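Local coordinates for BH0493 protein (Bacillus halodurans C-125, PDB 2QEE) that binds zinc and probably belongs to the amidohydrolase superfamily of metal-dependent enzymes, at residues I203-V206 against K207-L210; L247-A250 against E251-I255. All coordinates share one frame; numbering follows the deposited sequence.

In the fold
Both contacts are local, between residues three to five apart, and together they show how bonding along a helix can differ between its body and its C-terminal end. Contact 1 lies within helix 200-217, contact 2 where helix 237-253 runs out into a loop, their centres about 13 Å apart. The two helices pack on each other, Lys207 CG lying 3.8 Å from Val249 CG2. Each contact is partly buried: Val206, Phe209 and Leu210 are interior in one, Leu247, Val249, Ala250 and Ile255 in the other, while Gln204 and, in contact 2, Glu251, Lys252 and Asn254 are exposed. Contact 1 adds a salt bridge to regular helical bonding; contact 2 runs from such bonds into the Schellman motif before strand 257-264. Both lie away from the metal site.

Contact 1 (I203-V206 against K207-L210); sequences IQEV and KRFL
An intrahelical salt bridge between Glu205 and Arg208, one turn apart within helix 200-217, defines this local contact. The guanidinium takes the carboxylate side-on, one nitrogen to each oxygen: NH2 of Arg208 lies 2.8 Å from OE1 of Glu205, and NE of Arg208 2.9 Å from OE2 of Glu205. Both oxygens are approached on their syn sides and lie near the guanidinium plane, although the two planes are turned 29° apart. Arg208 bends at chi3 (66°) to bring this edge round, while the Glu205 chain folds at chi2. OE1 of Glu205 also accepts the backbone N-H of Lys193, which helps fix the carboxylate. A lysine in place of Arg208 would probably lose the two-pronged grip, leaving one carboxylate oxygen without its charged mate and the acid freer to turn.

Alongside, the Lys207 chain runs past Ile203, its CD 4.1 Å from Ile203 CG2, while Gln204 turns its NE2 to Glu200. Beneath, Val206 meets Leu176 and Leu187, and Phe209 packs among Phe149, Tyr192 and Trp213. The chemistry is thus divided by face: paired charges tie one turn to the next and to the backbone N of Lys193, while hydrocarbon and aromatic groups pack the helix on helices 174-178 and 180-189.

Contact 2 (L247-A250 against E251-I255); sequences LPVA and EKHNI
Val249 and His253 run alongside each other from successive turns at the C-terminal end of helix 237-253, the helix of a beta-alpha-beta unit between strands 222-226 and 257-264. The imidazole turns its edge to the backbone: ND1 of His253 donates to O of Val249 at 3.2 Å, and the oxygen sits in the ring plane. With CG beside its own backbone N (chi1 -73°), the ring folds back along the helix to reach that carbonyl. The bond is bent, at 147°, and approaches from outside the carbonyl plane. The same oxygen takes the straighter N-H of His253 at 2.9 Å, and CG1 of Val249 flanks ND1 at 3.8 Å.

Ala250 O takes part in ending the helix. Asn254 has a positive phi of 50°, and the chain turns back so that N of Ile255 donates to O of Ala250 at 2.8 Å, in the carbonyl plane; Asn254 N bonds to Glu251 O, completing a Schellman motif. The small CB of Ala250 lies close to the Ile255 carbonyl oxygen.

Imidazole and backbone N-H groups thus occupy the Val249, Ala250 and Glu251 carbonyls near the helix end: the His253 ring adds a second donor at Val249, and the Schellman bonds supply Ala250 and Glu251 where regular helical pairing stops.

Contact 1 (I203-V206 against K207-L210)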
loop_
_atom_site.group_PDB
_atom_site.type_symbol
_atom_site.label_atom_id
_atom_site.label_comp_id
_atom_site.label_asym_id
_atom_site.label_seq_id
_atom_site.Cartn_x
_atom_site.Cartn_y
_atom_site.Cartn_z
ATOM N N ILE C 203 -9.263 -8.025 -41.121
ATOM C CA ILE C 203 -8.051 -8.543 -40.441
ATOM C C ILE C 203 -6.777 -8.255 -41.236
ATOM O O ILE C 203 -5.796 -7.692 -40.718
ATOM C CB ILE C 203 -8.165 -10.046 -40.122
ATOM C CG1 ILE C 203 -9.295 -10.280 -39.100
ATOM C CG2 ILE C 203 -6.786 -10.628 -39.640
ATOM C CD1 ILE C 203 -9.707 -11.699 -38.897
ATOM N N GLN C 204 -6.800 -8.588 -42.522
ATOM C CA GLN C 204 -5.633 -8.348 -43.367
ATOM C C GLN C 204 -5.257 -6.894 -43.556
ATOM O O GLN C 204 -4.067 -6.558 -43.568
ATOM C CB GLN C 204 -5.841 -9.015 -44.743
ATOM C CG GLN C 204 -5.791 -10.500 -44.626
ATOM C CD GLN C 204 -4.644 -10.933 -43.754
ATOM O OE1 GLN C 204 -3.526 -10.404 -43.876
ATOM N NE2 GLN C 204 -4.904 -11.877 -42.837
ATOM N N GLU C 205 -6.244 -6.023 -43.725
ATOM C CA GLU C 205 -5.968 -4.639 -43.969
ATOM C C GLU C 205 -5.483 -3.963 -42.708
ATOM O O GLU C 205 -4.656 -3.048 -42.775
ATOM C CB GLU C 205 -7.159 -3.916 -44.567
ATOM C CG GLU C 205 -7.339 -4.274 -46.057
ATOM C CD GLU C 205 -6.149 -3.817 -46.900
ATOM O OE1 GLU C 205 -6.230 -2.691 -47.409
ATOM O OE2 GLU C 205 -5.122 -4.544 -46.982
ATOM N N VAL C 206 -5.971 -4.411 -41.554
ATOM C CA VAL C 206 -5.431 -3.817 -40.317
ATOM C C VAL C 206 -3.963 -4.276 -40.082
ATOM O O VAL C 206 -3.105 -3.451 -39.720
ATOM C CB VAL C 206 -6.364 -4.058 -39.089
ATOM C CG1 VAL C 206 -5.657 -3.655 -37.758
ATOM C CG2 VAL C 206 -7.636 -3.228 -39.241
ATOM N N LYS C 207 -3.667 -5.563 -40.277
ATOM C CA LYS C 207 -2.256 -6.023 -40.294
ATOM C C LYS C 207 -1.385 -5.247 -41.270
ATOM O O LYS C 207 -0.227 -4.929 -40.965
ATOM C CB LYS C 207 -2.167 -7.496 -40.617
ATOM C CG LYS C 207 -2.701 -8.410 -39.529
ATOM C CD LYS C 207 -2.766 -9.842 -39.987
ATOM C CE LYS C 207 -1.565 -10.584 -39.570
ATOM N NZ LYS C 207 -1.850 -12.047 -39.607
ATOM N N ARG C 208 -1.926 -4.905 -42.435
ATOM C CA ARG C 208 -1.123 -4.145 -43.378
ATOM C C ARG C 208 -0.869 -2.717 -42.888
ATOM O O ARG C 208 0.219 -2.154 -43.119
ATOM C CB ARG C 208 -1.723 -4.199 -44.810
ATOM C CG ARG C 208 -0.815 -3.546 -45.850
ATOM C CD ARG C 208 -1.352 -3.760 -47.271
ATOM N NE ARG C 208 -2.626 -3.070 -47.485
ATOM C CZ ARG C 208 -2.739 -1.780 -47.755
ATOM N NH1 ARG C 208 -1.656 -1.031 -47.889
ATOM N NH2 ARG C 208 -3.935 -1.236 -47.935
ATOM N N PHE C 209 -1.842 -2.136 -42.182
ATOM C CA PHE C 209 -1.666 -0.834 -41.587
ATOM C C PHE C 209 -0.473 -0.926 -40.586
ATOM O O PHE C 209 0.475 -0.121 -40.633
ATOM C CB PHE C 209 -2.957 -0.357 -40.896
ATOM C CG PHE C 209 -2.791 0.923 -40.139
ATOM C CD1 PHE C 209 -2.833 2.138 -40.787
ATOM C CD2 PHE C 209 -2.560 0.913 -38.741
ATOM C CE1 PHE C 209 -2.660 3.347 -40.120
ATOM C CE2 PHE C 209 -2.394 2.124 -38.031
ATOM C CZ PHE C 209 -2.425 3.360 -38.725
ATOM N N LEU C 210 -0.524 -1.916 -39.699
ATOM C CA LEU C 210 0.576 -2.067 -38.732
ATOM C C LEU C 210 1.931 -2.290 -39.438
ATOM O O LEU C 210 2.933 -1.623 -39.090
ATOM C CB LEU C 210 0.294 -3.203 -37.766
ATOM C CG LEU C 210 -0.940 -2.973 -36.893
ATOM C CD1 LEU C 210 -1.249 -4.288 -36.124
ATOM C CD2 LEU C 210 -0.812 -1.749 -35.965
#

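Contact 2 (L247-A250 against E251-I255)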
loop_
_atom_site.group_PDB
_atom_site.type_symbol
_atom_site.label_atom_id
_atom_site.label_comp_id
_atom_site.label_asym_id
_atom_site.label_seq_id
_atom_site.Cartn_x
_atom_site.Cartn_y
_atom_site.Cartn_z
ATOM N N LEU C 247 -1.033 -9.114 -32.144
ATOM C CA LEU C 247 -0.164 -10.145 -31.551
ATOM C C LEU C 247 0.559 -10.919 -32.658
ATOM O O LEU C 247 1.790 -11.069 -32.593
ATOM C CB LEU C 247 -0.952 -11.074 -30.624
ATOM C CG LEU C 247 -1.395 -10.397 -29.306
ATOM C CD1 LEU C 247 -2.206 -11.355 -28.465
ATOM C CD2 LEU C 247 -0.180 -9.855 -28.521
ATOM N N PRO C 248 -0.192 -11.374 -33.713
ATOM C CA PRO C 248 0.556 -12.066 -34.808
ATOM C C PRO C 248 1.641 -11.205 -35.474
ATOM O O PRO C 248 2.750 -11.698 -35.698
ATOM C CB PRO C 248 -0.532 -12.390 -35.844
ATOM C CG PRO C 248 -1.841 -12.356 -35.070
ATOM C CD PRO C 248 -1.652 -11.353 -33.962
ATOM N N VAL C 249 1.341 -9.941 -35.778
ATOM C CA VAL C 249 2.327 -9.012 -36.355
ATOM C C VAL C 249 3.539 -8.811 -35.439
ATOM O O VAL C 249 4.717 -8.856 -35.866
ATOM C CB VAL C 249 1.696 -7.665 -36.797
ATOM C CG1 VAL C 249 2.744 -6.620 -37.139
ATOM C CG2 VAL C 249 0.761 -7.870 -37.989
ATOM N N ALA C 250 3.247 -8.618 -34.147
ATOM C CA ALA C 250 4.320 -8.457 -33.158
ATOM C C ALA C 250 5.240 -9.666 -33.111
ATOM O O ALA C 250 6.474 -9.496 -32.997
ATOM C CB ALA C 250 3.698 -8.202 -31.744
ATOM N N GLU C 251 4.641 -10.862 -33.148
ATOM C CA GLU C 251 5.404 -12.106 -33.073
ATOM C C GLU C 251 6.291 -12.206 -34.309
ATOM O O GLU C 251 7.481 -12.436 -34.222
ATOM C CB GLU C 251 4.512 -13.346 -32.971
ATOM C CG GLU C 251 5.346 -14.599 -32.756
ATOM C CD GLU C 251 4.566 -15.861 -32.721
ATOM O OE1 GLU C 251 3.331 -15.816 -32.689
ATOM O OE2 GLU C 251 5.216 -16.933 -32.706
ATOM N N LYS C 252 5.685 -11.985 -35.460
ATOM C CA LYS C 252 6.409 -12.080 -36.724
ATOM C C LYS C 252 7.619 -11.143 -36.774
ATOM O O LYS C 252 8.710 -11.546 -37.211
ATOM C CB LYS C 252 5.447 -11.780 -37.858
ATOM C CG LYS C 252 6.107 -11.778 -39.212
ATOM C CD LYS C 252 5.065 -11.796 -40.275
ATOM C CE LYS C 252 5.717 -12.041 -41.626
ATOM N NZ LYS C 252 4.658 -12.191 -42.651
ATOM N N HIS C 253 7.425 -9.887 -36.373
ATOM C CA HIS C 253 8.464 -8.881 -36.331
ATOM C C HIS C 253 9.351 -8.849 -35.039
ATOM O O HIS C 253 10.270 -8.033 -34.929
ATOM C CB HIS C 253 7.835 -7.516 -36.528
ATOM C CG HIS C 253 7.394 -7.262 -37.933
ATOM N ND1 HIS C 253 6.189 -7.715 -38.433
ATOM C CD2 HIS C 253 8.019 -6.637 -38.956
ATOM C CE1 HIS C 253 6.078 -7.350 -39.702
ATOM N NE2 HIS C 253 7.178 -6.702 -40.044
ATOM N N ASN C 254 9.065 -9.745 -34.105
ATOM C CA ASN C 254 9.724 -9.821 -32.808
ATOM C C ASN C 254 9.735 -8.450 -32.134
ATOM O O ASN C 254 10.786 -8.018 -31.655
ATOM C CB ASN C 254 11.158 -10.356 -32.911
ATOM C CG ASN C 254 11.705 -10.865 -31.574
ATOM O OD1 ASN C 254 12.926 -10.827 -31.356
ATOM N ND2 ASN C 254 10.820 -11.319 -30.666
ATOM N N ILE C 255 8.566 -7.796 -32.094
ATOM C CA ILE C 255 8.397 -6.458 -31.531
ATOM C C ILE C 255 7.525 -6.629 -30.250
ATOM O O ILE C 255 6.453 -7.236 -30.336
ATOM C CB ILE C 255 7.647 -5.546 -32.557
ATOM C CG1 ILE C 255 8.498 -5.323 -33.820
ATOM C CG2 ILE C 255 7.326 -4.165 -31.981
ATOM C CD1 ILE C 255 9.954 -4.924 -33.495
#